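Local coordinates for adhesion and penetration protein autotransporter (Haemophilus influenzae, PDB 3SYJ) that promotes bacterial adherence to and invasion of host cells, self-associates between bacteria through its passenger domain, and is probably a serine protease, at residues A[269-274]-A[290-295]. Sequence-based numbering, arbitrary orientation.
Sequences TSLYTR and GSITQK
With CG swung anti to the backbone N (chi1 -159°) and the chain extended beyond it, Gln-294 carries its amide across to Thr-273, whose OG1 lies beside its own backbone N. The two side chains run past each other in opposite directions, and Gln-294 NE2 donates to Thr-273 OG1 at 3.2 Å. That bond is bent (138° at the hydrogen), the hydroxyl sitting 29° out of the amide plane; the same OG1 is also hydrogen-bonded to Tyr-280 OH. The other end of the amide is held through a water, which accepts from Tyr-272 N at 2.8 Å and donates to Gln-294 OE1 at 3.1 Å. Strands 269-272 and 289-294 belong to different faces at the start of the passenger's right-handed beta-helix: the first pairs in parallel with strand 340-343, the second lies antiparallel between strands 279-285 and 301-308. Next to this polar link, Leu-271 and Ile-292 meet tip to tip in the buried interior. Leu-271 CD2 presses on Ile-292 CG2 at 3.4 Å and Leu-271 CD1 on Ile-292 CD1 at 3.5 Å, both tight for carbon pairs. Phe-342 and Tyr-280 touch Leu-271, while Ile-282 and Ile-304 pack against Ile-292.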
ATOM      1  N   THR A 269     -59.373 -13.770 -43.820  1.00 30.45           N
ATOM      2  CA  THR A 269     -60.262 -12.945 -43.016  1.00 34.47           C
ATOM      3  C   THR A 269     -59.463 -11.955 -42.168  1.00 34.47           C
ATOM      4  O   THR A 269     -58.782 -12.353 -41.218  1.00 31.17           O
ATOM      5  CB  THR A 269     -61.175 -13.812 -42.108  1.00 35.23           C
ATOM      6  OG1 THR A 269     -62.046 -14.613 -42.917  1.00 33.62           O
ATOM      7  CG2 THR A 269     -62.019 -12.941 -41.200  1.00 31.51           C
ATOM      8  N   SER A 270     -59.541 -10.672 -42.523  1.00 30.04           N
ATOM      9  CA  SER A 270     -58.904  -9.607 -41.748  1.00 29.22           C
ATOM     10  C   SER A 270     -59.945  -8.785 -41.007  1.00 29.59           C
ATOM     11  O   SER A 270     -60.842  -8.204 -41.614  1.00 34.32           O
ATOM     12  CB  SER A 270     -58.095  -8.672 -42.645  1.00 32.13           C
ATOM     13  OG  SER A 270     -56.845  -9.237 -42.982  1.00 43.41           O
ATOM     14  N   LEU A 271     -59.819  -8.730 -39.692  1.00 28.38           N
ATOM     15  CA  LEU A 271     -60.732  -7.940 -38.891  1.00 25.07           C
ATOM     16  C   LEU A 271     -60.073  -6.616 -38.564  1.00 26.84           C
ATOM     17  O   LEU A 271     -58.938  -6.571 -38.084  1.00 25.42           O
ATOM     18  CB  LEU A 271     -61.130  -8.718 -37.645  1.00 23.73           C
ATOM     19  CG  LEU A 271     -61.763 -10.011 -38.169  1.00 24.78           C
ATOM     20  CD1 LEU A 271     -61.123 -11.256 -37.586  1.00 23.45           C
ATOM     21  CD2 LEU A 271     -63.272 -10.006 -37.991  1.00 25.99           C
ATOM     22  N   TYR A 272     -60.779  -5.536 -38.869  1.00 23.59           N
ATOM     23  CA  TYR A 272     -60.226  -4.204 -38.725  1.00 25.80           C
ATOM     24  C   TYR A 272     -61.334  -3.176 -38.563  1.00 30.65           C
ATOM     25  O   TYR A 272     -62.370  -3.244 -39.231  1.00 32.91           O
ATOM     26  CB  TYR A 272     -59.367  -3.861 -39.940  1.00 26.16           C
ATOM     27  CG  TYR A 272     -58.794  -2.471 -39.909  1.00 30.44           C
ATOM     28  CD1 TYR A 272     -57.917  -2.087 -38.905  1.00 31.90           C
ATOM     29  CD2 TYR A 272     -59.119  -1.542 -40.891  1.00 31.52           C
ATOM     30  CE1 TYR A 272     -57.381  -0.813 -38.871  1.00 30.21           C
ATOM     31  CE2 TYR A 272     -58.586  -0.269 -40.868  1.00 37.78           C
ATOM     32  CZ  TYR A 272     -57.716   0.090 -39.852  1.00 40.39           C
ATOM     33  OH  TYR A 272     -57.180   1.361 -39.816  1.00 46.55           O
ATOM     34  N   THR A 273     -61.106  -2.224 -37.668  1.00 29.01           N
ATOM     35  CA  THR A 273     -62.059  -1.157 -37.407  1.00 27.22           C
ATOM     36  C   THR A 273     -61.326   0.165 -37.542  1.00 31.20           C
ATOM     37  O   THR A 273     -60.462   0.499 -36.726  1.00 29.02           O
ATOM     38  CB  THR A 273     -62.659  -1.289 -36.006  1.00 27.80           C
ATOM     39  OG1 THR A 273     -63.465  -2.475 -35.948  1.00 27.55           O
ATOM     40  CG2 THR A 273     -63.507  -0.081 -35.667  1.00 28.45           C
ATOM     41  N   ARG A 274     -61.676   0.907 -38.588  1.00 32.29           N
ATOM     42  CA  ARG A 274     -60.921   2.081 -39.012  1.00 35.49           C
ATOM     43  C   ARG A 274     -60.669   3.099 -37.899  1.00 31.30           C
ATOM     44  O   ARG A 274     -59.603   3.710 -37.848  1.00 30.98           O
ATOM     45  CB  ARG A 274     -61.634   2.757 -40.181  1.00 41.34           C
ATOM     46  CG  ARG A 274     -62.398   1.779 -41.065  1.00 56.19           C
ATOM     47  CD  ARG A 274     -62.782   2.412 -42.399  1.00 77.24           C
ATOM     48  NE  ARG A 274     -63.327   1.429 -43.334  1.00 92.55           N
ATOM     49  CZ  ARG A 274     -63.376   1.596 -44.653  1.00 92.81           C
ATOM     50  NH1 ARG A 274     -62.906   2.710 -45.204  1.00 90.94           N
ATOM     51  NH2 ARG A 274     -63.891   0.645 -45.426  1.00 85.43           N
ATOM     52  N   GLY A 290     -68.468 -21.087 -37.618  1.00 24.12           N
ATOM     53  CA  GLY A 290     -68.186 -20.044 -36.657  1.00 28.73           C
ATOM     54  C   GLY A 290     -68.611 -18.677 -37.144  1.00 29.59           C
ATOM     55  O   GLY A 290     -68.941 -18.491 -38.320  1.00 26.93           O
ATOM     56  N   SER A 291     -68.593 -17.715 -36.229  1.00 29.68           N
ATOM     57  CA  SER A 291     -69.007 -16.359 -36.558  1.00 29.36           C
ATOM     58  C   SER A 291     -68.261 -15.319 -35.736  1.00 22.71           C
ATOM     59  O   SER A 291     -67.967 -15.532 -34.558  1.00 21.42           O
ATOM     60  CB  SER A 291     -70.512 -16.209 -36.350  1.00 28.94           C
ATOM     61  OG  SER A 291     -71.026 -15.201 -37.190  1.00 43.50           O
ATOM     62  N   ILE A 292     -67.951 -14.196 -36.370  1.00 22.59           N
ATOM     63  CA  ILE A 292     -67.340 -13.069 -35.689  1.00 25.11           C
ATOM     64  C   ILE A 292     -68.250 -11.861 -35.845  1.00 29.56           C
ATOM     65  O   ILE A 292     -68.510 -11.407 -36.954  1.00 33.01           O
ATOM     66  CB  ILE A 292     -65.957 -12.716 -36.277  1.00 26.34           C
ATOM     67  CG1 ILE A 292     -64.922 -13.786 -35.927  1.00 25.73           C
ATOM     68  CG2 ILE A 292     -65.490 -11.364 -35.770  1.00 19.63           C
ATOM     69  CD1 ILE A 292     -63.562 -13.547 -36.569  1.00 22.82           C
ATOM     70  N   THR A 293     -68.730 -11.338 -34.727  1.00 30.78           N
ATOM     71  CA  THR A 293     -69.565 -10.147 -34.752  1.00 30.22           C
ATOM     72  C   THR A 293     -68.739  -8.894 -34.478  1.00 28.03           C
ATOM     73  O   THR A 293     -68.044  -8.800 -33.469  1.00 26.84           O
ATOM     74  CB  THR A 293     -70.721 -10.250 -33.744  1.00 28.12           C
ATOM     75  OG1 THR A 293     -71.786 -11.022 -34.320  1.00 31.62           O
ATOM     76  CG2 THR A 293     -71.235  -8.872 -33.386  1.00 31.35           C
ATOM     77  N   GLN A 294     -68.766  -7.933 -35.372  1.00 30.39           N
ATOM     78  CA  GLN A 294     -68.109  -6.646 -35.221  1.00 30.43           C
ATOM     79  C   GLN A 294     -69.073  -5.582 -34.749  1.00 34.53           C
ATOM     80  O   GLN A 294     -70.036  -5.289 -35.397  1.00 34.47           O
ATOM     81  CB  GLN A 294     -67.546  -6.227 -36.566  1.00 35.68           C
ATOM     82  CG  GLN A 294     -66.438  -5.221 -36.566  1.00 39.77           C
ATOM     83  CD  GLN A 294     -65.971  -4.923 -37.958  1.00 42.66           C
ATOM     84  OE1 GLN A 294     -66.164  -5.725 -38.836  1.00 43.12           O
ATOM     85  NE2 GLN A 294     -65.361  -3.776 -38.167  1.00 35.41           N
ATOM     86  N   LYS A 295     -68.783  -5.070 -33.572  1.00 36.83           N
ATOM     87  CA  LYS A 295     -69.552  -4.044 -32.927  1.00 40.56           C
ATOM     88  C   LYS A 295     -70.110  -3.079 -33.892  1.00 50.36           C
ATOM     89  O   LYS A 295     -71.303  -2.962 -34.061  1.00 52.02           O
ATOM     90  CB  LYS A 295     -68.732  -3.249 -31.961  1.00 41.44           C
ATOM     91  CG  LYS A 295     -69.565  -2.345 -31.112  1.00 48.61           C
ATOM     92  CD  LYS A 295     -69.443  -2.758 -29.680  1.00 53.13           C
ATOM     93  CE  LYS A 295     -70.473  -2.143 -28.854  1.00 56.24           C
ATOM     94  NZ  LYS A 295     -70.269  -0.718 -28.831  1.00 54.45           N
TER
HETATM   95  O   HOH W   1     -63.276  -6.008 -40.058  1.00 35.20           O